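CopN (Chlamydia pneumoniae, PDB 4NRH) probably acts as a gatekeeper of type III secretion, pairing with the chaperone Scc3 to direct translocator secretion. Local coordinates at residues D20-G25 against L68-Q73; N26-G31 against V120-L125; F109-Y114 against G124-Y129. All blocks are in the same frame, centred on the assembly; numbering follows the deposited sequence.

Contact 1: D20-G25 against L68-Q73; sequences DKYASG and LDYLVQ. With NA (sodium ion), chain E.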
loop_
_atom_site.group_PDB
_atom_site.type_symbol
_atom_site.label_atom_id
_atom_site.label_comp_id
_atom_site.label_asym_id
_atom_site.label_seq_id
_atom_site.Cartn_x
_atom_site.Cartn_y
_atom_site.Cartn_z
ATOM N N ASP A 20 -28.692 26.341 13.188
ATOM C CA ASP A 20 -27.802 26.774 12.116
ATOM C C ASP A 20 -26.379 26.253 12.306
ATOM O O ASP A 20 -25.682 25.976 11.331
ATOM C CB ASP A 20 -27.793 28.301 12.015
ATOM C CG ASP A 20 -29.128 28.862 11.564
ATOM O OD1 ASP A 20 -29.944 28.092 11.017
ATOM O OD2 ASP A 20 -29.365 30.073 11.762
ATOM N N LYS A 21 -25.948 26.126 13.558
ATOM C CA LYS A 21 -24.601 25.641 13.853
ATOM C C LYS A 21 -24.455 24.163 13.501
ATOM O O LYS A 21 -23.433 23.748 12.953
ATOM C CB LYS A 21 -24.247 25.869 15.326
ATOM C CG LYS A 21 -24.193 27.333 15.734
ATOM C CD LYS A 21 -23.943 27.483 17.226
ATOM C CE LYS A 21 -23.978 28.943 17.647
ATOM N NZ LYS A 21 -22.949 29.747 16.930
ATOM N N TYR A 22 -25.476 23.376 13.824
ATOM C CA TYR A 22 -25.518 21.969 13.440
ATOM C C TYR A 22 -25.467 21.799 11.924
ATOM O O TYR A 22 -24.788 20.912 11.408
ATOM C CB TYR A 22 -26.783 21.300 13.988
ATOM C CG TYR A 22 -26.613 20.636 15.337
ATOM C CD1 TYR A 22 -26.719 21.365 16.513
ATOM C CD2 TYR A 22 -26.364 19.273 15.432
ATOM C CE1 TYR A 22 -26.570 20.758 17.748
ATOM C CE2 TYR A 22 -26.212 18.656 16.659
ATOM C CZ TYR A 22 -26.317 19.402 17.814
ATOM O OH TYR A 22 -26.167 18.790 19.038
ATOM N N ALA A 23 -26.195 22.658 11.219
ATOM C CA ALA A 23 -26.385 22.519 9.778
ATOM C C ALA A 23 -25.314 23.226 8.948
ATOM O O ALA A 23 -25.219 22.999 7.741
ATOM C CB ALA A 23 -27.760 23.030 9.391
ATOM N N SER A 24 -24.527 24.086 9.589
ATOM C CA SER A 24 -23.583 24.955 8.886
ATOM C C SER A 24 -22.625 24.207 7.956
ATOM O O SER A 24 -22.455 24.586 6.798
ATOM C CB SER A 24 -22.771 25.771 9.892
ATOM O OG SER A 24 -21.881 26.652 9.227
ATOM N N GLY A 25 -22.002 23.149 8.464
ATOM C CA GLY A 25 -21.067 22.371 7.671
ATOM C C GLY A 25 -21.646 21.056 7.185
ATOM O O GLY A 25 -20.919 20.197 6.686
ATOM N N LEU A 68 -31.547 14.312 16.526
ATOM C CA LEU A 68 -31.836 13.976 17.915
ATOM C C LEU A 68 -30.841 14.630 18.871
ATOM O O LEU A 68 -31.225 15.110 19.939
ATOM C CB LEU A 68 -31.841 12.460 18.108
ATOM C CG LEU A 68 -33.148 11.789 17.684
ATOM C CD1 LEU A 68 -32.945 10.303 17.459
ATOM C CD2 LEU A 68 -34.241 12.036 18.717
ATOM N N ASP A 69 -29.565 14.632 18.495
ATOM C CA ASP A 69 -28.546 15.345 19.262
ATOM C C ASP A 69 -28.917 16.817 19.404
ATOM O O ASP A 69 -28.763 17.405 20.474
ATOM C CB ASP A 69 -27.169 15.209 18.606
ATOM C CG ASP A 69 -26.651 13.785 18.624
ATOM O OD1 ASP A 69 -27.011 13.031 19.552
ATOM O OD2 ASP A 69 -25.878 13.421 17.714
ATOM N N TYR A 70 -29.400 17.406 18.314
ATOM C CA TYR A 70 -29.797 18.808 18.308
ATOM C C TYR A 70 -30.995 19.062 19.219
ATOM O O TYR A 70 -31.004 20.021 19.990
ATOM C CB TYR A 70 -30.124 19.273 16.886
ATOM C CG TYR A 70 -31.035 20.480 16.854
ATOM C CD1 TYR A 70 -30.557 21.742 17.183
ATOM C CD2 TYR A 70 -32.375 20.357 16.506
ATOM C CE1 TYR A 70 -31.385 22.847 17.165
ATOM C CE2 TYR A 70 -33.211 21.458 16.484
ATOM C CZ TYR A 70 -32.711 22.701 16.814
ATOM O OH TYR A 70 -33.536 23.803 16.793
ATOM N N LEU A 71 -32.004 18.200 19.118
ATOM C CA LEU A 71 -33.232 18.352 19.893
ATOM C C LEU A 71 -32.959 18.295 21.392
ATOM O O LEU A 71 -33.491 19.098 22.159
ATOM C CB LEU A 71 -34.246 17.274 19.504
ATOM C CG LEU A 71 -34.839 17.377 18.098
ATOM C CD1 LEU A 71 -35.710 16.167 17.795
ATOM C CD2 LEU A 71 -35.630 18.666 17.944
ATOM N N VAL A 72 -32.131 17.340 21.800
ATOM C CA VAL A 72 -31.741 17.205 23.198
ATOM C C VAL A 72 -30.987 18.442 23.685
ATOM O O VAL A 72 -31.213 18.927 24.795
ATOM C CB VAL A 72 -30.865 15.949 23.412
ATOM C CG1 VAL A 72 -30.227 15.960 24.792
ATOM C CG2 VAL A 72 -31.692 14.686 23.215
ATOM N N GLN A 73 -30.105 18.962 22.838
ATOM C CA GLN A 73 -29.243 20.078 23.212
ATOM C C GLN A 73 -29.975 21.420 23.252
ATOM O O GLN A 73 -29.670 22.271 24.084
ATOM C CB GLN A 73 -28.052 20.167 22.251
ATOM C CG GLN A 73 -26.936 21.084 22.730
ATOM C CD GLN A 73 -25.770 21.145 21.763
ATOM O OE1 GLN A 73 -25.719 20.401 20.783
ATOM N NE2 GLN A 73 -24.825 22.037 22.034
HETATM NA NA NA E . -26.524 22.705 5.650
HETATM O O HOH W 1 -24.132 23.285 4.685
HETATM O O HOH W 2 -27.512 24.693 6.121
HETATM O O HOH W 3 -27.992 22.142 3.287
#

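Contact 2: N26-G31 against V120-L125; sequences NSEISG and VSPSGL. With NA (sodium ion), chain E.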
loop_
_atom_site.group_PDB
_atom_site.type_symbol
_atom_site.label_atom_id
_atom_site.label_comp_id
_atom_site.label_asym_id
_atom_site.label_seq_id
_atom_site.Cartn_x
_atom_site.Cartn_y
_atom_site.Cartn_z
ATOM N N ASN A 26 -22.956 20.899 7.330
ATOM C CA ASN A 26 -23.626 19.657 6.966
ATOM C C ASN A 26 -24.517 19.872 5.744
ATOM O O ASN A 26 -25.555 20.527 5.833
ATOM C CB ASN A 26 -24.446 19.136 8.150
ATOM C CG ASN A 26 -24.969 17.724 7.938
ATOM O OD1 ASN A 26 -25.194 17.285 6.812
ATOM N ND2 ASN A 26 -25.180 17.011 9.038
ATOM N N SER A 27 -24.111 19.315 4.609
ATOM C CA SER A 27 -24.801 19.562 3.345
ATOM C C SER A 27 -26.072 18.732 3.163
ATOM O O SER A 27 -26.767 18.873 2.158
ATOM C CB SER A 27 -23.854 19.299 2.173
ATOM O OG SER A 27 -23.462 17.937 2.132
ATOM N N GLU A 28 -26.378 17.869 4.127
ATOM C CA GLU A 28 -27.569 17.029 4.021
ATOM C C GLU A 28 -28.713 17.489 4.921
ATOM O O GLU A 28 -29.762 16.846 4.975
ATOM C CB GLU A 28 -27.224 15.570 4.335
ATOM C CG GLU A 28 -26.394 14.886 3.262
ATOM C CD GLU A 28 -26.040 13.458 3.623
ATOM O OE1 GLU A 28 -26.841 12.551 3.309
ATOM O OE2 GLU A 28 -24.966 13.240 4.221
ATOM N N ILE A 29 -28.518 18.599 5.625
ATOM C CA ILE A 29 -29.585 19.153 6.451
ATOM C C ILE A 29 -29.419 20.659 6.646
ATOM O O ILE A 29 -28.307 21.188 6.598
ATOM C CB ILE A 29 -29.654 18.446 7.828
ATOM C CG1 ILE A 29 -31.058 18.568 8.427
ATOM C CG2 ILE A 29 -28.599 18.993 8.778
ATOM C CD1 ILE A 29 -31.361 17.534 9.484
ATOM N N SER A 30 -30.541 21.347 6.836
ATOM C CA SER A 30 -30.538 22.791 7.036
ATOM C C SER A 30 -31.101 23.149 8.406
ATOM O O SER A 30 -31.791 22.344 9.030
ATOM C CB SER A 30 -31.342 23.486 5.935
ATOM O OG SER A 30 -32.721 23.171 6.037
ATOM N N GLY A 31 -30.795 24.356 8.872
ATOM C CA GLY A 31 -31.306 24.837 10.143
ATOM C C GLY A 31 -32.819 24.925 10.123
ATOM O O GLY A 31 -33.484 24.684 11.132
ATOM N N VAL A 120 -21.950 10.196 -6.824
ATOM C CA VAL A 120 -22.597 9.327 -5.853
ATOM C C VAL A 120 -23.042 10.177 -4.664
ATOM O O VAL A 120 -22.469 11.235 -4.402
ATOM C CB VAL A 120 -21.651 8.192 -5.392
ATOM C CG1 VAL A 120 -20.506 8.754 -4.565
ATOM C CG2 VAL A 120 -22.408 7.126 -4.608
ATOM N N SER A 121 -24.071 9.724 -3.954
ATOM C CA SER A 121 -24.558 10.437 -2.781
ATOM C C SER A 121 -23.675 10.153 -1.571
ATOM O O SER A 121 -23.061 9.088 -1.489
ATOM C CB SER A 121 -26.007 10.046 -2.483
ATOM O OG SER A 121 -26.083 8.723 -1.979
ATOM N N PRO A 122 -23.603 11.109 -0.629
ATOM C CA PRO A 122 -22.869 10.907 0.626
ATOM C C PRO A 122 -23.366 9.686 1.395
ATOM O O PRO A 122 -22.570 8.972 2.007
ATOM C CB PRO A 122 -23.144 12.196 1.404
ATOM C CG PRO A 122 -23.433 13.214 0.355
ATOM C CD PRO A 122 -24.141 12.477 -0.741
ATOM N N SER A 123 -24.675 9.455 1.359
ATOM C CA SER A 123 -25.271 8.322 2.055
ATOM C C SER A 123 -24.876 7.019 1.374
ATOM O O SER A 123 -24.757 5.978 2.021
ATOM C CB SER A 123 -26.795 8.455 2.104
ATOM O OG SER A 123 -27.343 8.510 0.799
ATOM N N GLY A 124 -24.685 7.087 0.060
ATOM C CA GLY A 124 -24.226 5.947 -0.711
ATOM C C GLY A 124 -22.843 5.512 -0.272
ATOM O O GLY A 124 -22.554 4.319 -0.183
ATOM N N LEU A 125 -21.985 6.488 0.004
ATOM C CA LEU A 125 -20.636 6.211 0.482
ATOM C C LEU A 125 -20.657 5.642 1.899
ATOM O O LEU A 125 -19.885 4.738 2.221
ATOM C CB LEU A 125 -19.774 7.474 0.430
ATOM C CG LEU A 125 -19.373 7.970 -0.962
ATOM C CD1 LEU A 125 -18.424 9.155 -0.861
ATOM C CD2 LEU A 125 -18.742 6.849 -1.768
HETATM NA NA NA E . -26.524 22.705 5.650
HETATM O O HOH W 4 -26.767 11.533 1.008
HETATM O O HOH W 1 -24.132 23.285 4.685
HETATM O O HOH W 2 -27.512 24.693 6.121
HETATM O O HOH W 3 -27.992 22.142 3.287
#

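Contact 3: F109-Y114 against G124-Y129; sequences FASQEY and GLRSLY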
loop_
_atom_site.group_PDB
_atom_site.type_symbol
_atom_site.label_atom_id
_atom_site.label_comp_id
_atom_site.label_asym_id
_atom_site.label_seq_id
_atom_site.Cartn_x
_atom_site.Cartn_y
_atom_site.Cartn_z
ATOM N N PHE A 109 -19.303 13.931 7.653
ATOM C CA PHE A 109 -18.641 15.030 6.955
ATOM C C PHE A 109 -17.617 14.529 5.941
ATOM O O PHE A 109 -17.425 15.142 4.889
ATOM C CB PHE A 109 -17.973 15.967 7.960
ATOM C CG PHE A 109 -18.936 16.597 8.926
ATOM C CD1 PHE A 109 -19.970 17.399 8.469
ATOM C CD2 PHE A 109 -18.817 16.377 10.288
ATOM C CE1 PHE A 109 -20.862 17.976 9.353
ATOM C CE2 PHE A 109 -19.706 16.951 11.177
ATOM C CZ PHE A 109 -20.730 17.752 10.710
ATOM N N ALA A 110 -16.959 13.420 6.263
ATOM C CA ALA A 110 -16.024 12.794 5.336
ATOM C C ALA A 110 -16.758 12.329 4.084
ATOM O O ALA A 110 -16.296 12.539 2.964
ATOM C CB ALA A 110 -15.311 11.629 6.001
ATOM N N SER A 111 -17.908 11.695 4.289
ATOM C CA SER A 111 -18.707 11.174 3.188
ATOM C C SER A 111 -19.193 12.285 2.267
ATOM O O SER A 111 -19.279 12.100 1.057
ATOM C CB SER A 111 -19.903 10.389 3.722
ATOM O OG SER A 111 -20.830 11.244 4.370
ATOM N N GLN A 112 -19.501 13.441 2.848
ATOM C CA GLN A 112 -19.982 14.578 2.071
ATOM C C GLN A 112 -18.872 15.213 1.240
ATOM O O GLN A 112 -19.095 15.610 0.097
ATOM C CB GLN A 112 -20.610 15.623 2.995
ATOM C CG GLN A 112 -21.934 15.186 3.598
ATOM C CD GLN A 112 -22.417 16.119 4.689
ATOM O OE1 GLN A 112 -21.890 17.218 4.862
ATOM N NE2 GLN A 112 -23.428 15.686 5.432
ATOM N N GLU A 113 -17.677 15.311 1.814
ATOM C CA GLU A 113 -16.549 15.911 1.112
ATOM C C GLU A 113 -16.100 15.052 -0.069
ATOM O O GLU A 113 -15.773 15.571 -1.136
ATOM C CB GLU A 113 -15.377 16.143 2.069
ATOM C CG GLU A 113 -14.208 16.871 1.427
ATOM C CD GLU A 113 -13.094 17.188 2.406
ATOM O OE1 GLU A 113 -13.123 16.661 3.538
ATOM O OE2 GLU A 113 -12.186 17.966 2.041
ATOM N N TYR A 114 -16.087 13.737 0.125
ATOM C CA TYR A 114 -15.679 12.815 -0.932
ATOM C C TYR A 114 -16.759 12.642 -1.999
ATOM O O TYR A 114 -16.447 12.502 -3.181
ATOM C CB TYR A 114 -15.301 11.455 -0.341
ATOM C CG TYR A 114 -13.902 11.414 0.236
ATOM C CD1 TYR A 114 -13.632 11.942 1.492
ATOM C CD2 TYR A 114 -12.852 10.858 -0.480
ATOM C CE1 TYR A 114 -12.355 11.910 2.020
ATOM C CE2 TYR A 114 -11.571 10.821 0.039
ATOM C CZ TYR A 114 -11.328 11.349 1.289
ATOM O OH TYR A 114 -10.056 11.316 1.810
ATOM N N GLY A 124 -24.685 7.087 0.060
ATOM C CA GLY A 124 -24.226 5.947 -0.711
ATOM C C GLY A 124 -22.843 5.512 -0.272
ATOM O O GLY A 124 -22.554 4.319 -0.183
ATOM N N LEU A 125 -21.985 6.488 0.004
ATOM C CA LEU A 125 -20.636 6.211 0.482
ATOM C C LEU A 125 -20.657 5.642 1.899
ATOM O O LEU A 125 -19.885 4.738 2.221
ATOM C CB LEU A 125 -19.774 7.474 0.430
ATOM C CG LEU A 125 -19.373 7.970 -0.962
ATOM C CD1 LEU A 125 -18.424 9.155 -0.861
ATOM C CD2 LEU A 125 -18.742 6.849 -1.768
ATOM N N ARG A 126 -21.541 6.169 2.742
ATOM C CA ARG A 126 -21.653 5.693 4.119
ATOM C C ARG A 126 -22.174 4.263 4.159
ATOM O O ARG A 126 -21.744 3.458 4.986
ATOM C CB ARG A 126 -22.564 6.604 4.943
ATOM C CG ARG A 126 -22.006 7.995 5.168
ATOM C CD ARG A 126 -22.796 8.758 6.219
ATOM N NE ARG A 126 -24.188 8.984 5.840
ATOM C CZ ARG A 126 -24.609 10.030 5.135
ATOM N NH1 ARG A 126 -23.741 10.944 4.722
ATOM N NH2 ARG A 126 -25.895 10.160 4.838
ATOM N N SER A 127 -23.106 3.953 3.264
ATOM C CA SER A 127 -23.620 2.596 3.139
ATOM C C SER A 127 -22.507 1.635 2.727
ATOM O O SER A 127 -22.391 0.537 3.273
ATOM C CB SER A 127 -24.767 2.549 2.127
ATOM O OG SER A 127 -25.252 1.228 1.970
ATOM N N LEU A 128 -21.696 2.054 1.760
ATOM C CA LEU A 128 -20.549 1.263 1.324
ATOM C C LEU A 128 -19.541 1.042 2.448
ATOM O O LEU A 128 -19.089 -0.082 2.669
ATOM C CB LEU A 128 -19.855 1.931 0.138
ATOM C CG LEU A 128 -18.568 1.229 -0.303
ATOM C CD1 LEU A 128 -18.885 -0.085 -1.002
ATOM C CD2 LEU A 128 -17.735 2.130 -1.193
ATOM N N TYR A 129 -19.185 2.116 3.148
ATOM C CA TYR A 129 -18.246 2.027 4.263
ATOM C C TYR A 129 -18.729 1.034 5.315
ATOM O O TYR A 129 -17.956 0.210 5.806
ATOM C CB TYR A 129 -18.024 3.397 4.907
ATOM C CG TYR A 129 -17.051 3.353 6.065
ATOM C CD1 TYR A 129 -15.681 3.375 5.846
ATOM C CD2 TYR A 129 -17.503 3.275 7.377
ATOM C CE1 TYR A 129 -14.788 3.326 6.899
ATOM C CE2 TYR A 129 -16.619 3.226 8.437
ATOM C CZ TYR A 129 -15.263 3.252 8.192
ATOM O OH TYR A 129 -14.376 3.204 9.243
#

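Contact 1: D20-G25 against L68-Q73
In the all-helical HrpJ-like region of CopN, Y22 of helix 18-24 and Y70 of helix 61-74 form a T-shaped aromatic pair in a nearly antiparallel helix packing. The two short helical segments run at 158° to each other with their axes 10.9 Å apart, a separation bridged largely by the Y22 ring. Y70 presents its edge to the face of Y22, the ring planes turned 73° apart, and its CB sits 3.7 Å from the Y22 ring centroid, almost exactly on the ring normal, as a CH-pi contact. Y70 CA lies over the same ring, 3.6 Å from Y22 CZ. A chi1 of 157° takes CG of Y70 to the far side of CB from the backbone N, and its ring leans over to where CD1 meets Y22 CD1 at 3.9 Å. The phenol end of Y22 meets Q73 at its edge: Y22 OH lies 2.4 Å from Q73 OE1, a hydrogen bond so short that its exact geometry is doubtful. OE1 lies near the ring plane at the end of an extended glutamine chain. D69 adds its CB beside Y22 OH, while its carboxylate turns away to salt bridges with K105 and R90. One residue on from Y22, A23 O binds a sodium ion. Around the pair, L34 of helix 31-40 touches both tyrosines, and L71 and V72 pack against L86 of helix 80-97.

Contact 2: N26-G31 against V120-L125
E28 reaches from the loop between helix 18-24 and helix 31-40 to the first turn of helix 122-133, laying its carboxylate against the ring of P122. The nearest atoms are E28 OE2 and P122 CB, 3.5 Å apart, and the glutamate chain and the proline ring run antiparallel alongside each other. E28 can span the gap because its CG stands anti to the carbonyl carbon (chi1 -71°) and the chain then runs extended through chi2. The last torsion, 88°, turns the carboxylate so that OE2 lies by P122 and OE1 faces a water. OE2 makes a salt bridge with R126 and accepts from Q112 NE2, two donors that would favour a charged carboxylate. OE1 takes a hydrogen bond from the water at 2.5 Å, and the same water accepts from S123 N at 3.0 Å, so the glutamate is tied indirectly to an amide in the first turn of the helix.

Each side of the contact is braced by a local side-chain bond. On the loop, N26 turns its amide forward along the chain, and OD1 accepts from E28 N at 3.0 Å, with the donor tilted 23° from the carbonyl plane. This is an Asx turn, lying within a type I beta turn from N26 to I29. On the helix side, S121 OG accepts from G124 N at 3.0 Å, the capping bond of the helix. The carbonyls of N26 and I29, at the two ends of the beta turn, join A23 O and three waters around the sodium ion. A metal-binding loop thus faces a serine N-cap, the classic start of an alpha helix.

Contact 3: F109-Y114 against G124-Y129
The guanidinium of R126 receives S111 OG at its edge, the oxygen lying close to the plane. NH1 donates to it over 2.9 Å, with an N-H...O angle of 146°, noticeably bent. The Y114 ring has A110 O of its own helix at its edge, and Y114 meets the partner helix through its CB, which rests 3.9 Å from L125 CD1. The arginine bends at chi3 (-63°), which carries the guanidinium toward helix 108-115, while R126 CG lies 3.5 Å from S111 CB. Such close approach suits a small serine at the crossing, where the segments 109-114 and 124-129 run at 122° to each other, their axes 9.3 Å apart. The nine residues between the segments make this a local helix-loop-helix packing in the HrpJ-like region. S111 OG, set between the backbone N and the carbonyl carbon, also bonds the carbonyl of L108, one turn back in its own helix. NH1 has a stronger partner in E28, with which it forms a salt bridge, so the serine probably helps to hold the guanidinium in place for that ion pair. Farther along helix 108-115, toward Y114, L125 CD1 lies 3.6 Å from S111 O, and the leucine side chain also touches F161 of helix 152-172.

All three contacts fall within the HrpJ-like region, in the N-terminal half of an elongated, helical chain. Contact 1 comes first along the sequence and its segments alternate with those of contact 2, whose second segment overlaps that of contact 3 on helix 122-133. Contacts 2 and 3 have centres 8 Å apart and are joined by the E28-R126 salt bridge; the centre of contact 1 lies about 15 Å from that of contact 2 and 19 Å from that of contact 3. Contacts 1 and 2 share the sodium ion, since A23 belongs to one and N26 and I29 to the other. Helix 18-24 and the loop after it are joined to helix 61-74 by contact 1 and to helices 108-115 and 122-133 through contacts 2 and 3.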